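Local coordinates for protein putative Nitroreductase (Anabaena variabilis ATCC 29413, PDB 3EO7) that binds flavin mononucleotide and is probably an FMN-dependent oxidoreductase of the nitroreductase family, its substrate not established, at residues Tyr82-Arg87 / Tyr96-Pro101; Ile329-Arg334 / Leu467-Ile472. All blocks are in the same frame, centred on the assembly; numbering follows the deposited sequence.

The two contacts belong to different nitroreductase-family regions of one chain, and both reach the FMN. Contact 1 joins the two strands of a beta hairpin, and contact 2 is a crossing of two helices. Their centres lie about 12 Å apart. Arg-334 of contact 2 joins them: Arg-334 NE is probably hydrogen-bonded to Ala-99 O of contact 1, at 3.2 Å. NH2 of the same arginine also makes a weak bond to Arg-98 O, while its guanidinium grips the FMN phosphate. Leu-97 and Pro-101 of contact 1 border the same ligand. Arg-335, Ser-336, Gln-425, Ser-102 and Gly-482 add further hydrogen bonds to FMN, so both family regions contribute to one flavin site.

Contact 1 (Tyr82-Arg87 / Tyr96-Pro101); sequences YGLTAR and YLRAAP. With FMN (flavin mononucleotide), chain B.
Arg-98 lays its CD over one face of the Tyr-82 ring, a CH-pi contact 4.2 Å from the centroid. The segments belong to a beta hairpin with a classic bulge. Ala-100 CB sits at the ring edge. The arginine chain is extended from CG to NE, and its guanidinium edge meets Tyr-82 CE2 with the two planes 60° apart. Both polar ends are held from outside: Tyr-82 OH by Ala-109 O and Arg-98 NH2 by Pro-39 O. At the bulge, Thr-85 and Ala-86 both face Leu-97, whose O accepts Thr-85 N at 2.8 Å and, weakly, Ala-86 N. Leu-97 N returns a bond to Ala-86 O. Ala-99 N, just past its strand, bonds to Gly-83 O, just before the other. On one face of the hairpin, Arg-87 runs alongside Tyr-96 with guanidinium and ring planes 25° apart. Its NH1 is close to the tyrosine OH, but the angle is poor for a hydrogen bond. Leu-84 CD1 packs on Tyr-96 CB, and CD2 on Arg-98 CG. On the other face, Ala-86 CB meets Leu-97 CB. The second segment borders the phosphate and ribityl chain of FMN: Leu-97 CB lies 3.9 Å from FMN O3P, and Pro-101 CB 3.1 Å from FMN O3'.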
ATOM      1  N   TYR A  82      -5.162  10.589   2.783  1.00 15.99           N
ATOM      2  CA  TYR A  82      -3.999  11.196   2.121  1.00 17.46           C
ATOM      3  C   TYR A  82      -3.803  12.662   2.447  1.00 16.70           C
ATOM      4  O   TYR A  82      -3.121  13.389   1.717  1.00 17.73           O
ATOM      5  CB  TYR A  82      -4.143  10.984   0.620  1.00 15.86           C
ATOM      6  CG  TYR A  82      -2.880  10.926  -0.201  1.00 16.11           C
ATOM      7  CD1 TYR A  82      -1.772  10.194   0.241  1.00 16.58           C
ATOM      8  CD2 TYR A  82      -2.786  11.577  -1.420  1.00 17.21           C
ATOM      9  CE1 TYR A  82      -0.602  10.101  -0.532  1.00 17.73           C
ATOM     10  CE2 TYR A  82      -1.637  11.495  -2.188  1.00 15.38           C
ATOM     11  CZ  TYR A  82      -0.532  10.751  -1.737  1.00 16.27           C
ATOM     12  OH  TYR A  82       0.619  10.661  -2.511  1.00 17.10           O
ATOM     13  N   GLY A  83      -4.323  13.073   3.595  1.00 16.34           N
ATOM     14  CA  GLY A  83      -4.209  14.448   4.010  1.00 15.77           C
ATOM     15  C   GLY A  83      -2.825  14.743   4.531  1.00 15.21           C
ATOM     16  O   GLY A  83      -2.071  13.823   4.888  1.00 15.40           O
ATOM     17  N   LEU A  84      -2.509  16.031   4.596  1.00 15.38           N
ATOM     18  CA  LEU A  84      -1.243  16.482   5.204  1.00 15.24           C
ATOM     19  C   LEU A  84      -1.342  16.412   6.722  1.00 18.89           C
ATOM     20  O   LEU A  84      -2.283  16.957   7.277  1.00 18.60           O
ATOM     21  CB  LEU A  84      -0.920  17.883   4.733  1.00 15.48           C
ATOM     22  CG  LEU A  84      -0.781  18.098   3.248  1.00 16.57           C
ATOM     23  CD1 LEU A  84      -0.250  19.561   3.044  1.00 20.26           C
ATOM     24  CD2 LEU A  84       0.099  17.016   2.562  1.00 18.49           C
ATOM     25  N   THR A  85      -0.414  15.707   7.390  1.00 14.26           N
ATOM     26  CA  THR A  85      -0.484  15.566   8.854  1.00 16.51           C
ATOM     27  C   THR A  85       0.743  16.075   9.625  1.00 18.80           C
ATOM     28  O   THR A  85       0.730  16.085  10.861  1.00 18.44           O
ATOM     29  CB  THR A  85      -0.825  14.115   9.238  1.00 17.66           C
ATOM     30  OG1 THR A  85       0.280  13.265   8.938  1.00 17.20           O
ATOM     31  CG2 THR A  85      -2.075  13.665   8.531  1.00 15.20           C
ATOM     32  N   ALA A  86       1.782  16.510   8.908  1.00 19.20           N
ATOM     33  CA  ALA A  86       2.970  17.101   9.555  1.00 20.21           C
ATOM     34  C   ALA A  86       3.777  17.890   8.560  1.00 21.58           C
ATOM     35  O   ALA A  86       3.581  17.806   7.349  1.00 18.66           O
ATOM     36  CB  ALA A  86       3.863  16.023  10.198  1.00 18.18           C
ATOM     37  N   ARG A  87       4.726  18.650   9.083  1.00 23.20           N
ATOM     38  CA  ARG A  87       5.618  19.350   8.200  1.00 27.84           C
ATOM     39  C   ARG A  87       7.036  19.221   8.736  1.00 29.84           C
ATOM     40  O   ARG A  87       7.231  19.050   9.949  1.00 26.39           O
ATOM     41  CB  ARG A  87       5.134  20.765   7.971  1.00 28.68           C
ATOM     42  CG  ARG A  87       5.146  21.709   9.124  1.00 37.71           C
ATOM     43  CD  ARG A  87       4.075  22.758   8.875  1.00 53.18           C
ATOM     44  NE  ARG A  87       4.516  24.126   9.135  1.00 64.64           N
ATOM     45  CZ  ARG A  87       4.783  25.042   8.191  1.00 71.22           C
ATOM     46  NH1 ARG A  87       4.635  24.778   6.890  1.00 69.20           N
ATOM     47  NH2 ARG A  87       5.187  26.257   8.553  1.00 74.44           N
ATOM     48  N   TYR A  96       5.788  18.389   3.309  1.00 20.88           N
ATOM     49  CA  TYR A  96       4.589  18.100   4.069  1.00 18.86           C
ATOM     50  C   TYR A  96       4.428  16.602   4.089  1.00 21.17           C
ATOM     51  O   TYR A  96       4.306  15.979   3.029  1.00 24.67           O
ATOM     52  CB  TYR A  96       3.390  18.720   3.415  1.00 19.85           C
ATOM     53  CG  TYR A  96       3.461  20.193   3.514  1.00 23.11           C
ATOM     54  CD1 TYR A  96       3.111  20.822   4.695  1.00 24.14           C
ATOM     55  CD2 TYR A  96       3.940  20.959   2.460  1.00 27.86           C
ATOM     56  CE1 TYR A  96       3.200  22.192   4.825  1.00 31.21           C
ATOM     57  CE2 TYR A  96       4.039  22.351   2.582  1.00 29.56           C
ATOM     58  CZ  TYR A  96       3.655  22.943   3.764  1.00 30.34           C
ATOM     59  OH  TYR A  96       3.735  24.303   3.933  1.00 36.39           O
ATOM     60  N   LEU A  97       4.402  16.044   5.298  1.00 17.28           N
ATOM     61  CA  LEU A  97       4.179  14.643   5.491  1.00 17.07           C
ATOM     62  C   LEU A  97       2.681  14.393   5.528  1.00 16.61           C
ATOM     63  O   LEU A  97       1.878  15.284   5.842  1.00 16.52           O
ATOM     64  CB  LEU A  97       4.839  14.159   6.779  1.00 18.01           C
ATOM     65  CG  LEU A  97       6.324  14.498   6.951  1.00 16.35           C
ATOM     66  CD1 LEU A  97       6.809  13.878   8.264  1.00 22.08           C
ATOM     67  CD2 LEU A  97       7.197  14.036   5.793  1.00 16.85           C
ATOM     68  N   ARG A  98       2.329  13.172   5.183  1.00 14.56           N
ATOM     69  CA  ARG A  98       0.943  12.811   4.964  1.00 15.24           C
ATOM     70  C   ARG A  98       0.468  11.619   5.751  1.00 14.87           C
ATOM     71  O   ARG A  98       1.235  10.914   6.418  1.00 15.37           O
ATOM     72  CB  ARG A  98       0.736  12.530   3.455  1.00 15.72           C
ATOM     73  CG  ARG A  98       1.356  13.575   2.526  1.00 16.83           C
ATOM     74  CD  ARG A  98       0.898  13.458   1.078  1.00 16.26           C
ATOM     75  NE  ARG A  98       1.704  14.381   0.271  1.00 17.17           N
ATOM     76  CZ  ARG A  98       1.562  14.591  -1.022  1.00 20.12           C
ATOM     77  NH1 ARG A  98       0.594  14.015  -1.696  1.00 18.66           N
ATOM     78  NH2 ARG A  98       2.397  15.422  -1.636  1.00 20.44           N
ATOM     79  N   ALA A  99      -0.837  11.382   5.642  1.00 14.10           N
ATOM     80  CA  ALA A  99      -1.483  10.252   6.306  1.00 15.29           C
ATOM     81  C   ALA A  99      -0.867   8.927   5.861  1.00 15.17           C
ATOM     82  O   ALA A  99      -0.851   7.953   6.617  1.00 15.75           O
ATOM     83  CB  ALA A  99      -3.009  10.254   6.031  1.00 15.34           C
ATOM     84  N   ALA A 100      -0.447   8.852   4.600  1.00 16.19           N
ATOM     85  CA  ALA A 100       0.220   7.677   4.073  1.00 15.70           C
ATOM     86  C   ALA A 100       1.744   7.946   4.028  1.00 15.23           C
ATOM     87  O   ALA A 100       2.154   9.028   3.609  1.00 17.45           O
ATOM     88  CB  ALA A 100      -0.249   7.365   2.652  1.00 15.61           C
ATOM     89  N   PRO A 101       2.557   6.952   4.462  1.00 16.08           N
ATOM     90  CA  PRO A 101       4.018   7.044   4.352  1.00 15.71           C
ATOM     91  C   PRO A 101       4.391   6.912   2.878  1.00 15.34           C
ATOM     92  O   PRO A 101       3.565   6.519   2.061  1.00 15.62           O
ATOM     93  CB  PRO A 101       4.522   5.847   5.157  1.00 15.26           C
ATOM     94  CG  PRO A 101       3.385   4.833   5.032  1.00 16.51           C
ATOM     95  CD  PRO A 101       2.130   5.665   5.065  1.00 16.72           C
TER
HETATM   96  N1  FMN B 700      12.245   5.097   6.187  1.00 13.36           N
HETATM   97  C2  FMN B 700      13.580   4.824   6.432  1.00 19.23           C
HETATM   98  O2  FMN B 700      14.187   5.398   7.330  1.00 17.54           O
HETATM   99  N3  FMN B 700      14.311   3.938   5.686  1.00 16.12           N
HETATM  100  C4  FMN B 700      13.779   3.286   4.614  1.00 17.03           C
HETATM  101  O4  FMN B 700      14.433   2.361   4.096  1.00 16.24           O
HETATM  102  C4A FMN B 700      12.436   3.526   4.333  1.00 14.89           C
HETATM  103  N5  FMN B 700      11.849   2.938   3.229  1.00 12.76           N
HETATM  104  C5A FMN B 700      10.469   3.111   3.000  1.00 13.33           C
HETATM  105  C6  FMN B 700       9.815   2.445   1.970  1.00 12.98           C
HETATM  106  C7  FMN B 700       8.455   2.632   1.727  1.00 13.46           C
HETATM  107  C7M FMN B 700       7.738   1.790   0.661  1.00 13.11           C
HETATM  108  C8  FMN B 700       7.722   3.499   2.528  1.00 14.61           C
HETATM  109  C8M FMN B 700       6.213   3.597   2.440  1.00 10.86           C
HETATM  110  C9  FMN B 700       8.357   4.182   3.583  1.00 13.14           C
HETATM  111  C9A FMN B 700       9.729   3.985   3.817  1.00 13.07           C
HETATM  112  N10 FMN B 700      10.365   4.663   4.850  1.00 14.49           N
HETATM  113  C10 FMN B 700      11.687   4.429   5.117  1.00 14.61           C
HETATM  114  C1' FMN B 700       9.684   5.792   5.596  1.00 12.78           C
HETATM  115  C2' FMN B 700       9.612   7.081   4.803  1.00 14.98           C
HETATM  116  O2' FMN B 700      10.886   7.759   4.864  1.00 16.43           O
HETATM  117  C3' FMN B 700       8.486   7.949   5.359  1.00 13.02           C
HETATM  118  O3' FMN B 700       7.221   7.331   5.106  1.00 13.97           O
HETATM  119  C4' FMN B 700       8.502   9.401   4.844  1.00 13.75           C
HETATM  120  O4' FMN B 700       9.726  10.079   5.243  1.00 15.56           O
HETATM  121  C5' FMN B 700       7.293  10.154   5.365  1.00 11.88           C
HETATM  122  O5' FMN B 700       7.244  10.173   6.766  1.00 14.48           O
HETATM  123  P   FMN B 700       6.015   9.590   7.574  1.00 14.60           P
HETATM  124  O1P FMN B 700       5.945   8.092   7.297  1.00 14.99           O
HETATM  125  O2P FMN B 700       6.340   9.889   9.033  1.00 14.81           O
HETATM  126  O3P FMN B 700       4.752  10.278   7.147  1.00 13.91           O

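Contact 2 (Ile329-Arg334 / Leu467-Ile472); sequences ITMHKR and LNLAAI. With FMN (flavin mononucleotide), chain B.
Arg-334 crosses Leu-469 and Ile-472 at a slant on its way to the FMN phosphate. CG stands anti to the backbone N (chi1 178°), which lays the chain along Leu-469 and Ile-472; bends at chi2 and chi3 then turn the guanidinium to the ligand. On the way, Arg-334 CG packs on Ile-472 CG1 at 3.9 Å and Arg-334 CD on Leu-469 CD2 at 4.0 Å. The short helical segments pack at 105°, their axes 9.3 Å apart at the closest. Arg-334 is the first residue past the end of its helix.

Leu-469 CD2 also lies against CA and CG of selenomethionine Met-331, 3.8 Å from Met-331 CG. Thr-330 points its methyl at the second helix. CG2 touches Leu-469 O and Ile-472 CG2, while OG1 is hydrogen-bonded to Gln-473 OE1 and the backbone Asp-326 O. The Lys-333 and Ile-472 side chains run antiparallel past one another, with Lys-333 CE 3.7 Å from Ile-472 CG2. Helix 181-202 covers part of this packing through Asn-195, Ile-202 and Leu-198.

The guanidinium uses two nitrogens on two phosphate oxygens. Arg-334 NH1 bonds to FMN O1P at 3.0 Å (166°). Arg-334 NH2 bonds to FMN O3P at 2.9 Å. NH1 also donates to a water, which in turn donates to Asn-468 OD1. This water ties the second helix to the phosphate-binding arginine. Asn-468 ND2 bonds to Gly-464 O, which fixes its amide. Leu-469 and Ile-472 thus pack against the arginine's stem, while the guanidinium's positive charge probably offsets part of the phosphate's negative charge.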
ATOM      1  N   ILE A 329      -7.275   9.067  15.738  1.00 19.06           N
ATOM      2  CA  ILE A 329      -6.157   9.776  16.339  1.00 17.94           C
ATOM      3  C   ILE A 329      -4.823   9.175  15.861  1.00 17.67           C
ATOM      4  O   ILE A 329      -3.898   9.900  15.477  1.00 18.17           O
ATOM      5  CB  ILE A 329      -6.236   9.724  17.873  1.00 19.50           C
ATOM      6  CG1 ILE A 329      -7.433  10.555  18.369  1.00 20.09           C
ATOM      7  CG2 ILE A 329      -4.937  10.229  18.490  1.00 18.87           C
ATOM      8  CD1 ILE A 329      -7.744  10.337  19.869  1.00 20.96           C
ATOM      9  N   THR A 330      -4.754   7.854  15.855  1.00 17.98           N
ATOM     10  CA  THR A 330      -3.575   7.143  15.403  1.00 18.70           C
ATOM     11  C   THR A 330      -3.257   7.427  13.923  1.00 16.42           C
ATOM     12  O   THR A 330      -2.104   7.707  13.588  1.00 16.91           O
ATOM     13  CB  THR A 330      -3.701   5.640  15.702  1.00 17.29           C
ATOM     14  OG1 THR A 330      -3.573   5.444  17.130  1.00 18.06           O
ATOM     15  CG2 THR A 330      -2.651   4.862  14.964  1.00 17.56           C
HETATM   16  N   MSE A 331      -4.276   7.435  13.073  1.00 16.34           N
HETATM   17  CA  MSE A 331      -4.074   7.728  11.668  1.00 16.58           C
HETATM   18  C   MSE A 331      -3.548   9.139  11.504  1.00 18.82           C
HETATM   19  O   MSE A 331      -2.671   9.400  10.683  1.00 19.33           O
HETATM   20  CB  MSE A 331      -5.356   7.532  10.878  1.00 17.66           C
HETATM   21  CG  MSE A 331      -5.743   6.072  10.788  1.00 18.69           C
HETATM   22 SE   MSE A 331      -7.337   5.774   9.725  0.75 17.20          SE
HETATM   23  CE  MSE A 331      -6.527   5.821   7.931  1.00 18.06           C
ATOM     24  N   HIS A 332      -4.044  10.055  12.326  1.00 18.56           N
ATOM     25  CA  HIS A 332      -3.590  11.424  12.211  1.00 20.41           C
ATOM     26  C   HIS A 332      -2.149  11.635  12.695  1.00 18.83           C
ATOM     27  O   HIS A 332      -1.402  12.386  12.073  1.00 17.65           O
ATOM     28  CB  HIS A 332      -4.554  12.383  12.933  1.00 20.09           C
ATOM     29  CG  HIS A 332      -4.162  13.819  12.795  1.00 27.84           C
ATOM     30  ND1 HIS A 332      -4.326  14.523  11.619  1.00 32.59           N
ATOM     31  CD2 HIS A 332      -3.603  14.679  13.678  1.00 35.02           C
ATOM     32  CE1 HIS A 332      -3.874  15.754  11.783  1.00 32.17           C
ATOM     33  NE2 HIS A 332      -3.425  15.873  13.020  1.00 36.46           N
ATOM     34  N   LYS A 333      -1.754  10.962  13.776  1.00 18.57           N
ATOM     35  CA  LYS A 333      -0.432  11.177  14.396  1.00 19.90           C
ATOM     36  C   LYS A 333       0.681  10.278  13.871  1.00 17.17           C
ATOM     37  O   LYS A 333       1.860  10.505  14.160  1.00 18.88           O
ATOM     38  CB  LYS A 333      -0.522  11.029  15.915  1.00 20.49           C
ATOM     39  CG  LYS A 333      -0.650   9.635  16.426  1.00 26.71           C
ATOM     40  CD  LYS A 333      -0.774   9.645  17.962  1.00 30.13           C
ATOM     41  CE  LYS A 333      -0.914   8.230  18.531  1.00 36.11           C
ATOM     42  NZ  LYS A 333      -1.088   8.251  20.025  1.00 40.63           N
ATOM     43  N   ARG A 334       0.298   9.265  13.094  1.00 15.09           N
ATOM     44  CA  ARG A 334       1.219   8.234  12.631  1.00 16.00           C
ATOM     45  C   ARG A 334       2.405   8.828  11.909  1.00 16.48           C
ATOM     46  O   ARG A 334       2.240   9.596  10.964  1.00 16.45           O
ATOM     47  CB  ARG A 334       0.499   7.294  11.669  1.00 15.66           C
ATOM     48  CG  ARG A 334       1.427   6.189  11.100  1.00 16.60           C
ATOM     49  CD  ARG A 334       1.132   5.847   9.653  1.00 15.79           C
ATOM     50  NE  ARG A 334       1.278   7.011   8.758  1.00 13.42           N
ATOM     51  CZ  ARG A 334       2.420   7.524   8.343  1.00 16.08           C
ATOM     52  NH1 ARG A 334       3.574   6.983   8.681  1.00 15.90           N
ATOM     53  NH2 ARG A 334       2.387   8.570   7.538  1.00 16.80           N
ATOM     54  N   LEU A 467       0.055  -2.674   9.815  1.00 14.75           N
ATOM     55  CA  LEU A 467       1.099  -2.892  10.818  1.00 15.56           C
ATOM     56  C   LEU A 467       1.588  -1.562  11.405  1.00 15.81           C
ATOM     57  O   LEU A 467       1.810  -1.467  12.606  1.00 15.53           O
ATOM     58  CB  LEU A 467       2.325  -3.645  10.209  1.00 17.23           C
ATOM     59  CG  LEU A 467       2.223  -5.130   9.901  1.00 22.50           C
ATOM     60  CD1 LEU A 467       3.366  -5.602   8.975  1.00 22.60           C
ATOM     61  CD2 LEU A 467       2.245  -5.908  11.248  1.00 21.21           C
ATOM     62  N   ASN A 468       1.802  -0.552  10.556  1.00 15.71           N
ATOM     63  CA  ASN A 468       2.253   0.758  11.003  1.00 15.21           C
ATOM     64  C   ASN A 468       1.236   1.394  11.984  1.00 16.39           C
ATOM     65  O   ASN A 468       1.607   1.882  13.036  1.00 16.10           O
ATOM     66  CB  ASN A 468       2.528   1.732   9.834  1.00 15.05           C
ATOM     67  CG  ASN A 468       3.917   1.558   9.217  1.00 15.23           C
ATOM     68  OD1 ASN A 468       4.753   2.465   9.312  1.00 16.52           O
ATOM     69  ND2 ASN A 468       4.171   0.410   8.591  1.00 16.11           N
ATOM     70  N   LEU A 469      -0.037   1.365  11.613  1.00 15.75           N
ATOM     71  CA  LEU A 469      -1.104   1.946  12.436  1.00 15.40           C
ATOM     72  C   LEU A 469      -1.225   1.195  13.759  1.00 16.32           C
ATOM     73  O   LEU A 469      -1.287   1.823  14.837  1.00 15.90           O
ATOM     74  CB  LEU A 469      -2.412   1.971  11.656  1.00 16.48           C
ATOM     75  CG  LEU A 469      -2.469   2.989  10.501  1.00 15.43           C
ATOM     76  CD1 LEU A 469      -3.751   2.785   9.649  1.00 15.25           C
ATOM     77  CD2 LEU A 469      -2.336   4.429  11.023  1.00 15.32           C
ATOM     78  N   ALA A 470      -1.199  -0.125  13.705  1.00 16.10           N
ATOM     79  CA  ALA A 470      -1.246  -0.914  14.938  1.00 15.58           C
ATOM     80  C   ALA A 470      -0.070  -0.587  15.868  1.00 14.65           C
ATOM     81  O   ALA A 470      -0.256  -0.459  17.084  1.00 17.57           O
ATOM     82  CB  ALA A 470      -1.330  -2.422  14.650  1.00 14.99           C
ATOM     83  N   ALA A 471       1.123  -0.456  15.306  1.00 15.70           N
ATOM     84  CA  ALA A 471       2.318  -0.159  16.088  1.00 16.23           C
ATOM     85  C   ALA A 471       2.136   1.161  16.797  1.00 16.65           C
ATOM     86  O   ALA A 471       2.352   1.262  17.992  1.00 16.36           O
ATOM     87  CB  ALA A 471       3.595  -0.119  15.180  1.00 14.64           C
ATOM     88  N   ILE A 472       1.749   2.194  16.053  1.00 16.53           N
ATOM     89  CA  ILE A 472       1.550   3.520  16.632  1.00 16.08           C
ATOM     90  C   ILE A 472       0.459   3.518  17.700  1.00 16.04           C
ATOM     91  O   ILE A 472       0.641   4.122  18.755  1.00 15.88           O
ATOM     92  CB  ILE A 472       1.251   4.574  15.540  1.00 17.82           C
ATOM     93  CG1 ILE A 472       2.451   4.712  14.579  1.00 17.70           C
ATOM     94  CG2 ILE A 472       0.795   5.922  16.197  1.00 15.57           C
ATOM     95  CD1 ILE A 472       3.801   5.054  15.241  1.00 17.41           C
TER
HETATM   96  N1  FMN B 700      12.245   5.097   6.187  1.00 13.36           N
HETATM   97  C2  FMN B 700      13.580   4.824   6.432  1.00 19.23           C
HETATM   98  O2  FMN B 700      14.187   5.398   7.330  1.00 17.54           O
HETATM   99  N3  FMN B 700      14.311   3.938   5.686  1.00 16.12           N
HETATM  100  C4  FMN B 700      13.779   3.286   4.614  1.00 17.03           C
HETATM  101  O4  FMN B 700      14.433   2.361   4.096  1.00 16.24           O
HETATM  102  C4A FMN B 700      12.436   3.526   4.333  1.00 14.89           C
HETATM  103  N5  FMN B 700      11.849   2.938   3.229  1.00 12.76           N
HETATM  104  C5A FMN B 700      10.469   3.111   3.000  1.00 13.33           C
HETATM  105  C6  FMN B 700       9.815   2.445   1.970  1.00 12.98           C
HETATM  106  C7  FMN B 700       8.455   2.632   1.727  1.00 13.46           C
HETATM  107  C7M FMN B 700       7.738   1.790   0.661  1.00 13.11           C
HETATM  108  C8  FMN B 700       7.722   3.499   2.528  1.00 14.61           C
HETATM  109  C8M FMN B 700       6.213   3.597   2.440  1.00 10.86           C
HETATM  110  C9  FMN B 700       8.357   4.182   3.583  1.00 13.14           C
HETATM  111  C9A FMN B 700       9.729   3.985   3.817  1.00 13.07           C
HETATM  112  N10 FMN B 700      10.365   4.663   4.850  1.00 14.49           N
HETATM  113  C10 FMN B 700      11.687   4.429   5.117  1.00 14.61           C
HETATM  114  C1' FMN B 700       9.684   5.792   5.596  1.00 12.78           C
HETATM  115  C2' FMN B 700       9.612   7.081   4.803  1.00 14.98           C
HETATM  116  O2' FMN B 700      10.886   7.759   4.864  1.00 16.43           O
HETATM  117  C3' FMN B 700       8.486   7.949   5.359  1.00 13.02           C
HETATM  118  O3' FMN B 700       7.221   7.331   5.106  1.00 13.97           O
HETATM  119  C4' FMN B 700       8.502   9.401   4.844  1.00 13.75           C
HETATM  120  O4' FMN B 700       9.726  10.079   5.243  1.00 15.56           O
HETATM  121  C5' FMN B 700       7.293  10.154   5.365  1.00 11.88           C
HETATM  122  O5' FMN B 700       7.244  10.173   6.766  1.00 14.48           O
HETATM  123  P   FMN B 700       6.015   9.590   7.574  1.00 14.60           P
HETATM  124  O1P FMN B 700       5.945   8.092   7.297  1.00 14.99           O
HETATM  125  O2P FMN B 700       6.340   9.889   9.033  1.00 14.81           O
HETATM  126  O3P FMN B 700       4.752  10.278   7.147  1.00 13.91           O
HETATM  127  O   HOH W   1       4.264   4.815  10.533  1.00 14.78           O